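Local structure of uncharacterized protein (Bacteroides ovatus, 4QEY) at residues S20-T23 with D24-D27; E49-G52 with D53-V57. The protein is of unknown function but may be a calcium-binding lipoprotein of the PLAT/LH2 and C2-like kind. One frame throughout, in Å; residues are numbered along the deposited sequence.

Interaction 1. Residues S20-T23 with D24-D27; sequences SGNT and DDFD. With EDO (1,2-ethanediol), chain L; EDO (1,2-ethanediol), chain M; EDO (1,2-ethanediol), chain N.
Asn22 and Asp25 close the bend between strands 13-21 and 26-36, which belong to different sheets: the amide N of Asp25 donates to the carbonyl O of Asn22 at 3.0 Å, with an N-H...O angle of 158°. Thr23 and Asp24 between them have type I beta-turn angles. The entrance is an inverse gamma turn centred on Asn22, closed weakly from Thr23 N to Gly21 O. The donor stands well above the carbonyl plane of Asn22, and the same oxygen also meets the edge of the Phe26 ring, lying in its plane 3.2 Å from CD1. Phe26 has CG beside its own backbone N (chi1 -63°), which brings that edge under the turn, while the ring packs inward against Leu93, Val82 and Ser84. This is the tight side. The side chains above it are looser: those of Asn22 and Asp25 approach at a slant, nearest where Asn22 CB lies 3.4 Å from Asp25 OD2, with amide and carboxylate planes 57° apart and no hydrogen bond; Asn22 OD1 is taken instead by Lys92 N. On the solvent side, ethanediol, probably from the crystallisation liquor, settles on the backbone. O1 of one molecule lies 2.7 Å from Thr23 O. A second molecule brings its O1 between Thr23 O and Phe26 O, and its O2 donates to Asp27 OD1 at 3.0 Å. Thr23 O and Phe26 O are both acceptors and cannot bond each other, so both probably look outward for donors, a part the ethanediol hydroxyls can play, though one proton cannot serve both fully.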
loop_
_atom_site.group_PDB
_atom_site.type_symbol
_atom_site.label_atom_id
_atom_site.label_comp_id
_atom_site.label_asym_id
_atom_site.label_seq_id
_atom_site.Cartn_x
_atom_site.Cartn_y
_atom_site.Cartn_z
ATOM N N SER A 20 -9.638 0.498 -7.668
ATOM C CA SER A 20 -10.758 0.840 -8.549
ATOM C C SER A 20 -11.456 -0.457 -8.980
ATOM O O SER A 20 -10.920 -1.540 -8.775
ATOM C CB SER A 20 -10.301 1.672 -9.752
ATOM O OG SER A 20 -9.403 0.998 -10.619
ATOM N N GLY A 21 -12.652 -0.329 -9.530
ATOM C CA GLY A 21 -13.448 -1.458 -9.976
ATOM C C GLY A 21 -14.577 -1.750 -9.026
ATOM O O GLY A 21 -15.175 -0.829 -8.456
ATOM N N ASN A 22 -14.850 -3.047 -8.834
ATOM C CA ASN A 22 -15.915 -3.537 -7.967
ATOM C C ASN A 22 -15.420 -3.577 -6.543
ATOM O O ASN A 22 -15.366 -4.648 -5.950
ATOM C CB ASN A 22 -16.369 -4.918 -8.447
ATOM C CG ASN A 22 -16.904 -4.930 -9.847
ATOM O OD1 ASN A 22 -16.428 -5.672 -10.689
ATOM N ND2 ASN A 22 -17.880 -4.092 -10.142
ATOM N N THR A 23 -15.079 -2.403 -5.988
ATOM C CA THR A 23 -14.456 -2.249 -4.664
ATOM C C THR A 23 -15.371 -2.786 -3.531
ATOM O O THR A 23 -14.865 -3.200 -2.492
ATOM C CB THR A 23 -14.077 -0.775 -4.396
ATOM O OG1 THR A 23 -15.249 0.030 -4.563
ATOM C CG2 THR A 23 -12.938 -0.275 -5.298
ATOM N N ASP A 24 -16.678 -2.839 -3.748
ATOM C CA ASP A 24 -17.619 -3.329 -2.738
ATOM C C ASP A 24 -17.595 -4.869 -2.608
ATOM O O ASP A 24 -18.056 -5.405 -1.590
ATOM C CB ASP A 24 -19.043 -2.865 -3.085
ATOM C CG ASP A 24 -19.249 -1.357 -3.008
ATOM O OD1 ASP A 24 -18.388 -0.663 -2.408
ATOM O OD2 ASP A 24 -20.298 -0.875 -3.502
ATOM N N ASP A 25 -17.044 -5.569 -3.623
ATOM C CA ASP A 25 -17.009 -7.033 -3.668
ATOM C C ASP A 25 -15.662 -7.626 -3.194
ATOM O O ASP A 25 -15.438 -8.825 -3.319
ATOM C CB ASP A 25 -17.290 -7.489 -5.107
ATOM C CG ASP A 25 -18.680 -7.127 -5.569
ATOM O OD1 ASP A 25 -19.643 -7.436 -4.844
ATOM O OD2 ASP A 25 -18.802 -6.539 -6.653
ATOM N N PHE A 26 -14.813 -6.808 -2.597
ATOM C CA PHE A 26 -13.516 -7.203 -2.069
ATOM C C PHE A 26 -13.285 -6.551 -0.730
ATOM O O PHE A 26 -13.990 -5.604 -0.383
ATOM C CB PHE A 26 -12.388 -6.801 -3.057
ATOM C CG PHE A 26 -12.438 -7.459 -4.418
ATOM C CD1 PHE A 26 -13.176 -6.894 -5.456
ATOM C CD2 PHE A 26 -11.733 -8.634 -4.670
ATOM C CE1 PHE A 26 -13.221 -7.499 -6.711
ATOM C CE2 PHE A 26 -11.796 -9.254 -5.925
ATOM C CZ PHE A 26 -12.531 -8.677 -6.934
ATOM N N ASP A 27 -12.311 -7.079 0.025
ATOM C CA ASP A 27 -11.724 -6.535 1.250
ATOM C C ASP A 27 -10.246 -6.281 0.975
ATOM O O ASP A 27 -9.545 -7.213 0.616
ATOM C CB ASP A 27 -11.928 -7.433 2.480
ATOM C CG ASP A 27 -13.323 -7.516 3.051
ATOM O OD1 ASP A 27 -14.135 -6.601 2.786
ATOM O OD2 ASP A 27 -13.583 -8.454 3.820
HETATM C C1 EDO L . -12.483 -2.340 -0.814
HETATM O O1 EDO L . -12.223 -2.976 -2.034
HETATM C C2 EDO L . -11.946 -3.268 0.273
HETATM O O2 EDO L . -12.113 -2.734 1.560
HETATM C C1 EDO M . -15.701 -2.618 0.978
HETATM O O1 EDO M . -15.843 -3.849 0.271
HETATM C C2 EDO M . -15.517 -2.848 2.514
HETATM O O2 EDO M . -14.345 -3.620 2.762
HETATM C C1 EDO N . -5.600 1.743 -10.472
HETATM O O1 EDO N . -6.359 1.103 -9.464
HETATM C C2 EDO N . -5.333 3.195 -10.004
HETATM O O2 EDO N . -6.545 3.922 -9.736
#

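Interaction 2. Residues E49-G52 with D53-V57; sequences EYLG and DSYLV
Leu51 and Tyr55 meet methyl to ring face, whereas Tyr50 and Asp53 meet hydroxyl to carboxylate, and both pairs belong to one turn. Leu51 CD1 sits over the middle of the Tyr55 ring, 3.6 Å from its centroid and 9° off the normal, a clear CH-pi contact. The second methyl of Leu51, CD2, reaches out over Tyr55 CE1 at 3.9 Å. Tyr55 carries its ring anti to the backbone N (chi1 -177°), turned so that Leu51 has one face while Val57 CG2 lies near the rim of the other, 3.4 Å above the plane. The aromatic plane is thus held between two aliphatic groups. Replacing Tyr55 with an alanine would take away the ring, and the methyls of Leu51 and Val57 on its two sides would probably be left facing a gap.

The outer pair is polar. Tyr50 OH donates to Asp53 OD1 at 2.7 Å; the carboxylate is met from above its plane, and ring and carboxylate planes are 54° apart. Backbone Gly52 N lies over one face of the Tyr50 ring, toward the rim, and Lys42 adds a cation-pi contact. Gly52 itself has a positive phi with an extended psi, a backbone region that glycine enters readily. A water donates to Leu51 O, at 3.0 Å, and to Ser54 O, tying the two arms together.

Around this turn, strand 50-52 pairs with 43-44, while strand 55-57 forms one margin of a four-stranded sheet beside 26-36, and the Tyr55 side chain also touches Leu43 together with Ile65 and Cys67 of strand 64-68.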
loop_
_atom_site.group_PDB
_atom_site.type_symbol
_atom_site.label_atom_id
_atom_site.label_comp_id
_atom_site.label_asym_id
_atom_site.label_seq_id
_atom_site.Cartn_x
_atom_site.Cartn_y
_atom_site.Cartn_z
ATOM N N GLU A 49 -0.190 14.502 8.976
ATOM C CA GLU A 49 -0.698 14.116 10.296
ATOM C C GLU A 49 -0.055 12.801 10.712
ATOM O O GLU A 49 -0.005 11.873 9.903
ATOM C CB GLU A 49 -2.236 14.008 10.289
ATOM C CG GLU A 49 -2.963 15.306 9.947
ATOM C CD GLU A 49 -4.447 15.209 9.625
ATOM O OE1 GLU A 49 -4.929 14.101 9.291
ATOM O OE2 GLU A 49 -5.114 16.269 9.628
ATOM N N TYR A 50 0.469 12.736 11.951
ATOM C CA TYR A 50 1.132 11.560 12.519
ATOM C C TYR A 50 0.121 10.429 12.696
ATOM O O TYR A 50 -0.933 10.634 13.292
ATOM C CB TYR A 50 1.814 11.916 13.851
ATOM C CG TYR A 50 2.515 10.783 14.575
ATOM C CD1 TYR A 50 3.471 10.002 13.932
ATOM C CD2 TYR A 50 2.329 10.583 15.940
ATOM C CE1 TYR A 50 4.139 8.980 14.601
ATOM C CE2 TYR A 50 3.030 9.594 16.631
ATOM C CZ TYR A 50 3.950 8.809 15.959
ATOM O OH TYR A 50 4.669 7.853 16.630
ATOM N N LEU A 51 0.456 9.241 12.157
ATOM C CA LEU A 51 -0.373 8.029 12.162
ATOM C C LEU A 51 0.056 6.994 13.206
ATOM O O LEU A 51 -0.711 6.070 13.509
ATOM C CB LEU A 51 -0.289 7.363 10.767
ATOM C CG LEU A 51 -0.839 8.149 9.571
ATOM C CD1 LEU A 51 -0.445 7.478 8.278
ATOM C CD2 LEU A 51 -2.360 8.317 9.667
ATOM N N GLY A 52 1.284 7.127 13.689
ATOM C CA GLY A 52 1.936 6.189 14.590
ATOM C C GLY A 52 3.171 5.638 13.898
ATOM O O GLY A 52 3.564 6.141 12.847
ATOM N N ASP A 53 3.780 4.591 14.457
ATOM C CA ASP A 53 5.004 3.992 13.921
ATOM C C ASP A 53 4.712 2.755 13.056
ATOM O O ASP A 53 5.621 2.156 12.482
ATOM C CB ASP A 53 5.929 3.619 15.071
ATOM C CG ASP A 53 6.302 4.782 15.969
ATOM O OD1 ASP A 53 6.205 5.937 15.512
ATOM O OD2 ASP A 53 6.657 4.534 17.143
ATOM N N SER A 54 3.451 2.376 12.974
ATOM C CA SER A 54 2.926 1.313 12.120
ATOM C C SER A 54 1.576 1.770 11.617
ATOM O O SER A 54 0.809 2.311 12.415
ATOM C CB SER A 54 2.840 -0.022 12.860
ATOM O OG SER A 54 1.730 -0.045 13.744
ATOM N N TYR A 55 1.278 1.601 10.329
ATOM C CA TYR A 55 -0.018 2.036 9.823
ATOM C C TYR A 55 -0.719 0.845 9.171
ATOM O O TYR A 55 -0.285 0.323 8.150
ATOM C CB TYR A 55 0.142 3.226 8.871
ATOM C CG TYR A 55 -1.151 3.793 8.348
ATOM C CD1 TYR A 55 -2.189 4.131 9.219
ATOM C CD2 TYR A 55 -1.284 4.148 7.006
ATOM C CE1 TYR A 55 -3.378 4.672 8.745
ATOM C CE2 TYR A 55 -2.453 4.735 6.527
ATOM C CZ TYR A 55 -3.494 5.004 7.403
ATOM O OH TYR A 55 -4.647 5.580 6.934
ATOM N N LEU A 56 -1.755 0.372 9.840
ATOM C CA LEU A 56 -2.560 -0.783 9.438
ATOM C C LEU A 56 -3.996 -0.343 9.142
ATOM O O LEU A 56 -4.651 0.239 10.008
ATOM C CB LEU A 56 -2.530 -1.854 10.542
ATOM C CG LEU A 56 -1.297 -2.809 10.625
ATOM C CD1 LEU A 56 0.059 -2.088 10.820
ATOM C CD2 LEU A 56 -1.453 -3.762 11.777
ATOM N N VAL A 57 -4.459 -0.548 7.900
ATOM C CA VAL A 57 -5.820 -0.210 7.481
ATOM C C VAL A 57 -6.543 -1.497 7.044
ATOM O O VAL A 57 -6.181 -2.097 6.029
ATOM C CB VAL A 57 -5.863 0.865 6.357
ATOM C CG1 VAL A 57 -7.273 1.440 6.199
ATOM C CG2 VAL A 57 -4.872 1.984 6.618
HETATM O O HOH W 1 0.217 3.445 14.617
#

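Interaction 1 comes first along the chain and interaction 2 follows; their centres lie about 23 Å apart, and their nearest atoms approach to about 8 Å without touching. What joins them is a sheet: interaction 1 leads into strand 26-36, and interaction 2 leads into strand 55-57, its antiparallel neighbour. Interaction 1 also connects this sheet with the other four-stranded one, through strand 13-21, whereas interaction 2 joins the small two-stranded sheet of 43-44 and 50-52 to the sheet's edge. Both are surface turns in a mostly beta chain, and they illustrate how separate local bends carry the chain from sheet to sheet.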